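Local coordinates for hypothetical sugar ABC-transporter sugar binding protein (Arthrobacter globiformis, PDB 7BVT) that binds cyclic alpha-maltosyl-1,6-maltose and probably delivers it to an ABC transporter for uptake of the sugar, at residues T31-W36 against L71-A76; W264-W269 against P356-Y361; A280-P285 against V362-D367. All coordinates share one frame; numbering follows the deposited sequence.

Contact 1 of 3, residues T31-W36 against L71-A76; sequences TVWHYW and LTKLRA
With chi1 of Trp33 at -61°, CG stands anti to the carbonyl carbon and the indole reaches from the strand to the helix of residues 71-76; Lys73 answers with CG anti to its backbone N (chi1 -178°) and a bend at chi2 that brings CE over the face of the six-membered ring, offset toward the rim, while a second bend at chi4 sets the direction of NZ. The two side chains cross at about a right angle. Lys73 CE is the main contact atom, 3.4 Å from Trp33 CH2 and 3.7 Å from the centroid of the six-membered ring, a CH-pi contact. The ammonium adds an off-centre cation-pi interaction, NZ lying 4.9 Å from the same centroid. Strand 28-34, helix 38-53 and strand 58-64 form a beta-alpha-beta unit with parallel strands, of the kind that builds the lobes of solute-binding proteins; the contact joins its first strand to helix 70-80, which follows its second strand. Leu74 is the buried partner: its CD2 meets Trp33 CZ3 obliquely at 3.8 Å, the two side chains sliding past each other in opposite directions. Pro84 touches both Trp33 and Leu74, whereas Lys73 lies on the exposed side of the helix.

Contact 2 of 3, residues W264-W269 against P356-Y361; sequences WMVGIW and PRLLPY. With GLC (alpha-D-glucopyranose), chain B; GLC (alpha-D-glucopyranose), chain C.
Val266 projects from its helix toward residues 356-361 and meets them with both methyl groups. CG2 is the one that packs tightly against the Tyr361 ring, 3.5 Å from CE2 and 3.9 Å from CD2, approaching the phenol obliquely. CG1, anti to the backbone N (chi1 173°), lies nearest the backbone instead, 3.9 Å from Leu358 N, and CB is 4.0 Å from Leu358 CD1. All three of these residues are buried, and the CA atoms of Val266 and Leu358 come within 6.3 Å, close enough for one branched side chain to bridge the two backbones. The Tyr361 hydroxyl is hydrogen-bonded to Glu261 O, so the ring on which Val266 rests is tied at its far end to strand 258-262.

Two short helices, 264-271 and 359-363, thus pack together in one lobe of a two-lobed member of the bacterial solute-binding protein 1 family, whose pocket draws residues from both lobes. Trp264, at this end of its segment, points away from the packing and serves that pocket: the indole lays one face against the glucose of chain B, whose C2 stands 3.8 Å above the ring plane, while CH2 meets C1 of the chain C glucose.

By contrast, the side at Arg357 is loose. Its side chain comes no nearer than 4.3 Å, CB to Val266 CG1, and its guanidinium meets the first helix through a water, which accepts from Arg357 NH2 and donates to Trp269 O. The main hold on that guanidinium lies outside both segments, where Phe277 receives NH1 on its carbonyl O and a cation-pi contact on its ring.

Contact 3 of 3, residues A280-P285 against V362-D367; sequences AQVPYP and VEQMAD
The side-chain amides of Gln281 and Gln364 have their planes turned 38° apart, and the Gln281 amide does not lie on that of Gln364, whose OE1 meets the CA and CG of Gln281 instead. The Gln364 group presents its oxygen to the loop: Val282 N donates to OE1 at 2.9 Å, with an N-H...O angle of 166°. The bond is thus nearly straight at the hydrogen, although the donor is tilted 29° from the carbonyl plane. At the edge of the third flat group, the Tyr284 ring, Val282 O lies in plane.

The same oxygen is walled in by carbon atoms. Gln281 CA lies 3.5 Å from Gln364 OE1, and Val282 CG2 is also 3.5 Å from Gln364 OE1. Gln364 reaches them because its CG is anti to the carbonyl carbon and the chain runs extended beyond it. Its NE2 is spoken for as well, by Leu142 O, with Asn141 OD1 a weak second acceptor. Both ends of this buried amide are therefore satisfied, which fixes which end is oxygen and ties the loop 280-285 and strand 140-147 to one side chain.

Farther out, Gln281 OE1 and Asp367 OD2 are 4.4 Å apart and meet through a water that donates to both, at 2.8 Å to Gln281 OE1 and 2.6 Å to Asp367 OD2.

Residues 280-285 form the connection leaving strand 277-280, still paired through Ala280 with Tyr144 of strand 140-147, on the way to strand 292-301. Val282 packs on Val203 and Gln207 of helix 195-207, and Pro290 touches both Gln281 and Asp367. On the other segment, Val362 leans on helix 345-354 and Met365 on Asn141 of strand 140-147.

Overall arrangement
Contacts 2 and 3 are neighbours, their centres 13 Å apart. Both draw on helix 359-363, and they touch where Pro360 CB lies 3.7 Å from Ala280 C. Along the chain their segments alternate: the chain from 356 to 367, which includes this helix, meets helix 264-271 and then the loop after strand 277-280. Contact 1 stands apart: its centre is 29 Å from that of contact 2 and 33 Å from that of contact 3, on the opposite side of the chain's centre from contact 3. The glycan relates most directly to contact 2, through Trp264; in contact 3 the side chain of Val282 is about 11 Å from a bound glucose. Contact 1 holds no residue of the glycan pocket, though Asp90, beside Tyr35, belongs to it.

Contact 1 of 3, residues T31-W36 against L71-A76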
# COMPACT_ATOMS: atom_id res chain seq x y z
N THR A 31 -9.21 8.38 -23.26
CA THR A 31 -9.77 8.86 -22.00
C THR A 31 -9.10 8.17 -20.81
O THR A 31 -8.85 6.96 -20.88
CB THR A 31 -11.27 8.67 -21.97
OG1 THR A 31 -11.59 7.30 -22.15
CG2 THR A 31 -11.91 9.55 -23.04
N VAL A 32 -8.87 8.92 -19.75
CA VAL A 32 -8.27 8.42 -18.48
C VAL A 32 -9.20 8.82 -17.36
O VAL A 32 -9.47 10.02 -17.27
CB VAL A 32 -6.87 8.99 -18.22
CG1 VAL A 32 -6.36 8.50 -16.88
CG2 VAL A 32 -5.91 8.63 -19.32
N TRP A 33 -9.65 7.88 -16.58
CA TRP A 33 -10.36 8.18 -15.32
C TRP A 33 -9.44 7.86 -14.14
O TRP A 33 -8.80 6.79 -14.15
CB TRP A 33 -11.64 7.41 -15.18
CG TRP A 33 -12.68 7.65 -16.23
CD1 TRP A 33 -12.67 8.60 -17.18
CD2 TRP A 33 -13.92 6.96 -16.37
NE1 TRP A 33 -13.81 8.53 -17.93
CE2 TRP A 33 -14.60 7.55 -17.46
CE3 TRP A 33 -14.52 5.91 -15.69
CZ2 TRP A 33 -15.82 7.08 -17.92
CZ3 TRP A 33 -15.76 5.49 -16.11
CH2 TRP A 33 -16.39 6.05 -17.21
N HIS A 34 -9.40 8.75 -13.16
CA HIS A 34 -8.55 8.58 -11.97
C HIS A 34 -9.32 9.18 -10.81
O HIS A 34 -10.35 9.81 -11.10
CB HIS A 34 -7.22 9.25 -12.14
CG HIS A 34 -7.38 10.71 -12.28
ND1 HIS A 34 -7.44 11.53 -11.16
CD2 HIS A 34 -7.46 11.50 -13.38
CE1 HIS A 34 -7.52 12.79 -11.59
NE2 HIS A 34 -7.57 12.82 -12.94
N TYR A 35 -8.83 9.02 -9.60
CA TYR A 35 -9.54 9.55 -8.39
C TYR A 35 -8.67 10.59 -7.68
O TYR A 35 -9.03 10.96 -6.55
CB TYR A 35 -10.05 8.43 -7.46
CG TYR A 35 -9.03 7.42 -6.98
CD1 TYR A 35 -7.89 7.80 -6.31
CD2 TYR A 35 -9.24 6.07 -7.16
CE1 TYR A 35 -6.94 6.87 -5.86
CE2 TYR A 35 -8.33 5.13 -6.69
CZ TYR A 35 -7.18 5.54 -6.04
OH TYR A 35 -6.31 4.58 -5.58
N TRP A 36 -7.57 11.04 -8.27
CA TRP A 36 -6.69 12.02 -7.59
C TRP A 36 -7.43 13.37 -7.42
O TRP A 36 -8.16 13.81 -8.35
CB TRP A 36 -5.38 12.21 -8.36
CG TRP A 36 -4.50 11.00 -8.28
CD1 TRP A 36 -4.08 10.32 -7.17
CD2 TRP A 36 -3.85 10.36 -9.39
NE1 TRP A 36 -3.22 9.32 -7.51
CE2 TRP A 36 -3.07 9.31 -8.87
CE3 TRP A 36 -3.86 10.58 -10.77
CZ2 TRP A 36 -2.31 8.47 -9.68
CZ3 TRP A 36 -3.08 9.77 -11.56
CH2 TRP A 36 -2.35 8.72 -11.03
N LEU A 71 -15.71 2.31 -8.77
CA LEU A 71 -16.07 0.96 -9.22
C LEU A 71 -17.51 0.97 -9.73
O LEU A 71 -17.81 0.31 -10.73
CB LEU A 71 -15.89 -0.06 -8.10
CG LEU A 71 -14.43 -0.28 -7.74
CD1 LEU A 71 -14.31 -1.28 -6.63
CD2 LEU A 71 -13.64 -0.73 -8.96
N THR A 72 -18.39 1.64 -9.01
CA THR A 72 -19.81 1.64 -9.45
C THR A 72 -19.93 2.33 -10.82
O THR A 72 -20.66 1.85 -11.66
CB THR A 72 -20.73 2.24 -8.38
OG1 THR A 72 -20.65 1.42 -7.21
CG2 THR A 72 -22.16 2.27 -8.86
N LYS A 73 -19.15 3.36 -11.09
CA LYS A 73 -19.14 3.98 -12.43
C LYS A 73 -18.63 2.98 -13.48
O LYS A 73 -19.19 2.90 -14.60
CB LYS A 73 -18.30 5.25 -12.38
CG LYS A 73 -18.27 5.97 -13.69
CD LYS A 73 -18.24 7.42 -13.63
CE LYS A 73 -18.13 7.95 -15.04
NZ LYS A 73 -19.11 9.01 -15.31
N LEU A 74 -17.56 2.26 -13.18
CA LEU A 74 -17.08 1.27 -14.17
C LEU A 74 -18.11 0.18 -14.45
O LEU A 74 -18.25 -0.18 -15.63
CB LEU A 74 -15.77 0.68 -13.67
CG LEU A 74 -14.59 1.63 -13.65
CD1 LEU A 74 -13.39 0.92 -13.04
CD2 LEU A 74 -14.23 2.14 -15.00
N ARG A 75 -18.84 -0.34 -13.44
CA ARG A 75 -19.85 -1.37 -13.67
C ARG A 75 -20.94 -0.82 -14.60
O ARG A 75 -21.37 -1.52 -15.50
CB ARG A 75 -20.40 -1.88 -12.34
CG ARG A 75 -19.37 -2.63 -11.50
CD ARG A 75 -20.05 -3.25 -10.29
NE ARG A 75 -19.08 -3.56 -9.22
CZ ARG A 75 -18.86 -2.81 -8.13
NH1 ARG A 75 -19.56 -1.71 -7.90
NH2 ARG A 75 -17.96 -3.20 -7.25
N ALA A 76 -21.41 0.41 -14.35
CA ALA A 76 -22.47 1.02 -15.20
C ALA A 76 -21.93 1.21 -16.63
O ALA A 76 -22.63 0.91 -17.63
CB ALA A 76 -22.89 2.33 -14.58

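Contact 2 of 3, residues W264-W269 against P356-Y361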
# COMPACT_ATOMS: atom_id res chain seq x y z
N TRP A 264 2.55 8.31 2.69
CA TRP A 264 1.84 9.58 2.41
C TRP A 264 1.86 10.50 3.64
O TRP A 264 1.74 11.71 3.44
CB TRP A 264 0.41 9.31 1.92
CG TRP A 264 -0.43 8.56 2.90
CD1 TRP A 264 -1.16 9.10 3.91
CD2 TRP A 264 -0.63 7.15 2.98
NE1 TRP A 264 -1.80 8.13 4.62
CE2 TRP A 264 -1.49 6.91 4.08
CE3 TRP A 264 -0.17 6.05 2.24
CZ2 TRP A 264 -1.89 5.63 4.47
CZ3 TRP A 264 -0.61 4.80 2.61
CH2 TRP A 264 -1.46 4.59 3.68
N MET A 265 1.93 9.95 4.86
CA MET A 265 1.92 10.80 6.08
C MET A 265 3.17 11.65 6.15
O MET A 265 3.13 12.69 6.86
CB MET A 265 1.82 9.94 7.34
CG MET A 265 0.51 9.24 7.46
SD MET A 265 -0.92 10.33 7.42
CE MET A 265 -0.64 11.30 8.90
N VAL A 266 4.29 11.24 5.56
CA VAL A 266 5.54 12.05 5.63
C VAL A 266 5.22 13.39 4.98
O VAL A 266 5.64 14.44 5.52
CB VAL A 266 6.74 11.37 4.98
CG1 VAL A 266 7.95 12.31 4.92
CG2 VAL A 266 7.06 10.07 5.69
N GLY A 267 4.53 13.35 3.85
CA GLY A 267 4.21 14.54 3.05
C GLY A 267 3.20 15.41 3.78
O GLY A 267 3.43 16.63 3.87
N ILE A 268 2.11 14.83 4.24
CA ILE A 268 1.04 15.54 5.00
C ILE A 268 1.68 16.24 6.21
O ILE A 268 1.46 17.46 6.36
CB ILE A 268 -0.08 14.57 5.38
CG1 ILE A 268 -0.79 14.05 4.13
CG2 ILE A 268 -1.04 15.23 6.36
CD1 ILE A 268 -1.49 12.76 4.33
N TRP A 269 2.52 15.56 6.97
CA TRP A 269 3.13 16.13 8.20
C TRP A 269 4.39 16.97 7.96
O TRP A 269 4.66 17.84 8.81
CB TRP A 269 3.42 15.00 9.19
CG TRP A 269 2.17 14.54 9.88
CD1 TRP A 269 0.89 14.96 9.68
CD2 TRP A 269 2.10 13.50 10.86
NE1 TRP A 269 0.03 14.28 10.49
CE2 TRP A 269 0.75 13.37 11.22
CE3 TRP A 269 3.07 12.71 11.47
CZ2 TRP A 269 0.33 12.46 12.18
CZ3 TRP A 269 2.65 11.79 12.41
CH2 TRP A 269 1.31 11.68 12.75
N PRO A 356 13.93 14.03 4.00
CA PRO A 356 14.80 12.94 4.43
C PRO A 356 14.03 11.83 5.18
O PRO A 356 14.49 10.68 5.15
CB PRO A 356 15.82 13.63 5.34
CG PRO A 356 15.17 14.89 5.72
CD PRO A 356 14.31 15.33 4.55
N ARG A 357 12.92 12.17 5.82
CA ARG A 357 12.14 11.14 6.59
C ARG A 357 11.42 10.20 5.60
O ARG A 357 10.91 9.18 6.03
CB ARG A 357 11.22 11.80 7.60
CG ARG A 357 12.05 12.37 8.74
CD ARG A 357 11.23 13.20 9.66
NE ARG A 357 10.72 14.40 9.01
CZ ARG A 357 10.12 15.38 9.66
NH1 ARG A 357 9.90 15.27 10.96
NH2 ARG A 357 9.70 16.45 9.02
N LEU A 358 11.40 10.51 4.31
CA LEU A 358 10.83 9.55 3.34
C LEU A 358 11.86 8.44 3.06
O LEU A 358 11.45 7.38 2.56
CB LEU A 358 10.45 10.30 2.06
CG LEU A 358 9.47 9.57 1.14
CD1 LEU A 358 8.10 9.49 1.73
CD2 LEU A 358 9.41 10.26 -0.21
N LEU A 359 13.13 8.60 3.40
CA LEU A 359 14.16 7.66 2.90
C LEU A 359 13.84 6.24 3.37
O LEU A 359 13.97 5.28 2.61
CB LEU A 359 15.58 8.09 3.31
CG LEU A 359 16.69 7.18 2.78
CD1 LEU A 359 16.70 7.17 1.27
CD2 LEU A 359 18.09 7.57 3.31
N PRO A 360 13.45 5.98 4.64
CA PRO A 360 13.22 4.59 5.04
C PRO A 360 12.13 3.96 4.17
O PRO A 360 12.22 2.78 3.89
CB PRO A 360 12.74 4.72 6.49
CG PRO A 360 13.50 5.95 6.95
CD PRO A 360 13.34 6.92 5.78
N TYR A 361 11.13 4.73 3.80
CA TYR A 361 10.00 4.23 2.96
C TYR A 361 10.53 3.85 1.58
O TYR A 361 10.15 2.83 0.98
CB TYR A 361 8.91 5.28 2.90
CG TYR A 361 8.16 5.49 4.19
CD1 TYR A 361 7.02 4.76 4.46
CD2 TYR A 361 8.53 6.47 5.10
CE1 TYR A 361 6.27 4.95 5.59
CE2 TYR A 361 7.78 6.68 6.24
CZ TYR A 361 6.64 5.93 6.48
OH TYR A 361 5.88 6.10 7.59
C1 GLC B . -5.20 8.25 1.80
C2 GLC B . -3.89 7.95 1.06
C3 GLC B . -3.97 6.60 0.37
C4 GLC B . -4.41 5.50 1.32
C5 GLC B . -5.72 5.88 1.98
C6 GLC B . -6.22 4.90 3.00
O1 GLC B . -6.36 8.53 0.97
O2 GLC B . -3.43 8.99 0.12
O3 GLC B . -2.70 6.29 -0.18
O4 GLC B . -4.61 4.20 0.67
O5 GLC B . -5.52 7.14 2.66
O6 GLC B . -7.35 5.42 3.78
C1 GLC C . -3.60 3.28 1.14
C2 GLC C . -3.14 2.42 -0.00
C3 GLC C . -4.17 1.37 -0.31
C4 GLC C . -4.47 0.59 0.98
C5 GLC C . -5.01 1.55 2.03
C6 GLC C . -5.28 0.81 3.35
O2 GLC C . -2.78 3.28 -1.07
O3 GLC C . -3.67 0.53 -1.37
O4 GLC C . -5.45 -0.40 0.78
O5 GLC C . -4.02 2.51 2.30
O6 GLC C . -6.21 1.59 4.10
O HOH W 1 7.61 18.58 9.83

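Contact 3 of 3, residues A280-P285 against V362-D367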
# COMPACT_ATOMS: atom_id res chain seq x y z
N ALA A 280 11.21 5.19 10.38
CA ALA A 280 12.16 4.10 10.25
C ALA A 280 11.53 2.93 9.51
O ALA A 280 10.28 2.92 9.37
CB ALA A 280 12.61 3.59 11.60
N GLN A 281 12.40 2.04 9.08
CA GLN A 281 12.01 0.70 8.63
C GLN A 281 11.07 0.10 9.69
O GLN A 281 11.30 0.29 10.91
CB GLN A 281 13.28 -0.13 8.42
CG GLN A 281 13.02 -1.59 8.11
CD GLN A 281 14.29 -2.36 7.87
OE1 GLN A 281 14.59 -2.76 6.74
NE2 GLN A 281 15.07 -2.54 8.93
N VAL A 282 10.06 -0.67 9.28
CA VAL A 282 9.17 -1.33 10.26
C VAL A 282 9.99 -2.31 11.09
O VAL A 282 10.69 -3.15 10.52
CB VAL A 282 7.99 -2.07 9.62
CG1 VAL A 282 7.10 -2.60 10.75
CG2 VAL A 282 7.18 -1.13 8.75
N PRO A 283 9.96 -2.21 12.44
CA PRO A 283 10.71 -3.20 13.23
C PRO A 283 10.31 -4.62 12.89
O PRO A 283 9.11 -4.89 12.71
CB PRO A 283 10.39 -2.88 14.67
CG PRO A 283 10.09 -1.38 14.62
CD PRO A 283 9.39 -1.17 13.30
N TYR A 284 11.28 -5.52 12.84
CA TYR A 284 11.06 -6.93 12.45
C TYR A 284 11.72 -7.89 13.42
O TYR A 284 12.60 -7.49 14.19
CB TYR A 284 11.50 -7.18 11.01
CG TYR A 284 12.97 -7.09 10.70
CD1 TYR A 284 13.58 -5.87 10.44
CD2 TYR A 284 13.72 -8.23 10.57
CE1 TYR A 284 14.92 -5.81 10.06
CE2 TYR A 284 15.07 -8.19 10.23
CZ TYR A 284 15.66 -6.97 9.96
OH TYR A 284 16.98 -6.93 9.56
N PRO A 285 11.30 -9.16 13.45
CA PRO A 285 11.75 -10.02 14.53
C PRO A 285 13.19 -10.41 14.26
O PRO A 285 13.63 -10.48 13.11
CB PRO A 285 10.80 -11.23 14.52
CG PRO A 285 9.86 -11.05 13.37
CD PRO A 285 10.29 -9.81 12.62
N VAL A 362 11.43 4.68 1.05
CA VAL A 362 12.03 4.41 -0.28
C VAL A 362 12.81 3.10 -0.21
O VAL A 362 12.68 2.27 -1.11
CB VAL A 362 12.88 5.60 -0.75
CG1 VAL A 362 13.59 5.23 -2.04
CG2 VAL A 362 12.03 6.86 -0.89
N GLU A 363 13.63 2.94 0.83
CA GLU A 363 14.53 1.78 0.97
C GLU A 363 13.67 0.52 1.15
O GLU A 363 14.04 -0.52 0.64
CB GLU A 363 15.48 2.06 2.14
CG GLU A 363 16.48 3.15 1.76
CD GLU A 363 17.53 3.42 2.83
OE1 GLU A 363 18.62 3.82 2.47
OE2 GLU A 363 17.23 3.24 4.01
N GLN A 364 12.47 0.67 1.70
CA GLN A 364 11.61 -0.52 1.95
C GLN A 364 11.04 -1.03 0.64
O GLN A 364 10.44 -2.11 0.67
CB GLN A 364 10.43 -0.20 2.88
CG GLN A 364 10.88 -0.09 4.33
CD GLN A 364 9.71 0.01 5.29
OE1 GLN A 364 9.74 -0.62 6.36
NE2 GLN A 364 8.66 0.79 4.96
N MET A 365 11.11 -0.28 -0.49
CA MET A 365 10.49 -0.77 -1.74
C MET A 365 11.10 -2.13 -2.10
O MET A 365 10.37 -2.97 -2.59
CB MET A 365 10.65 0.24 -2.88
CG MET A 365 9.76 1.45 -2.70
SD MET A 365 8.02 1.12 -2.73
CE MET A 365 7.82 0.55 -4.42
N ALA A 366 12.35 -2.39 -1.72
CA ALA A 366 13.06 -3.64 -2.00
C ALA A 366 12.45 -4.82 -1.24
O ALA A 366 12.55 -5.95 -1.74
CB ALA A 366 14.52 -3.44 -1.63
N ASP A 367 11.86 -4.58 -0.08
CA ASP A 367 11.33 -5.66 0.79
C ASP A 367 9.79 -5.68 0.81
O ASP A 367 9.24 -6.36 1.66
CB ASP A 367 11.91 -5.47 2.19
CG ASP A 367 13.43 -5.54 2.22
OD1 ASP A 367 13.99 -6.49 1.62
OD2 ASP A 367 14.03 -4.70 2.86
O HOH W 2 13.05 -2.85 4.41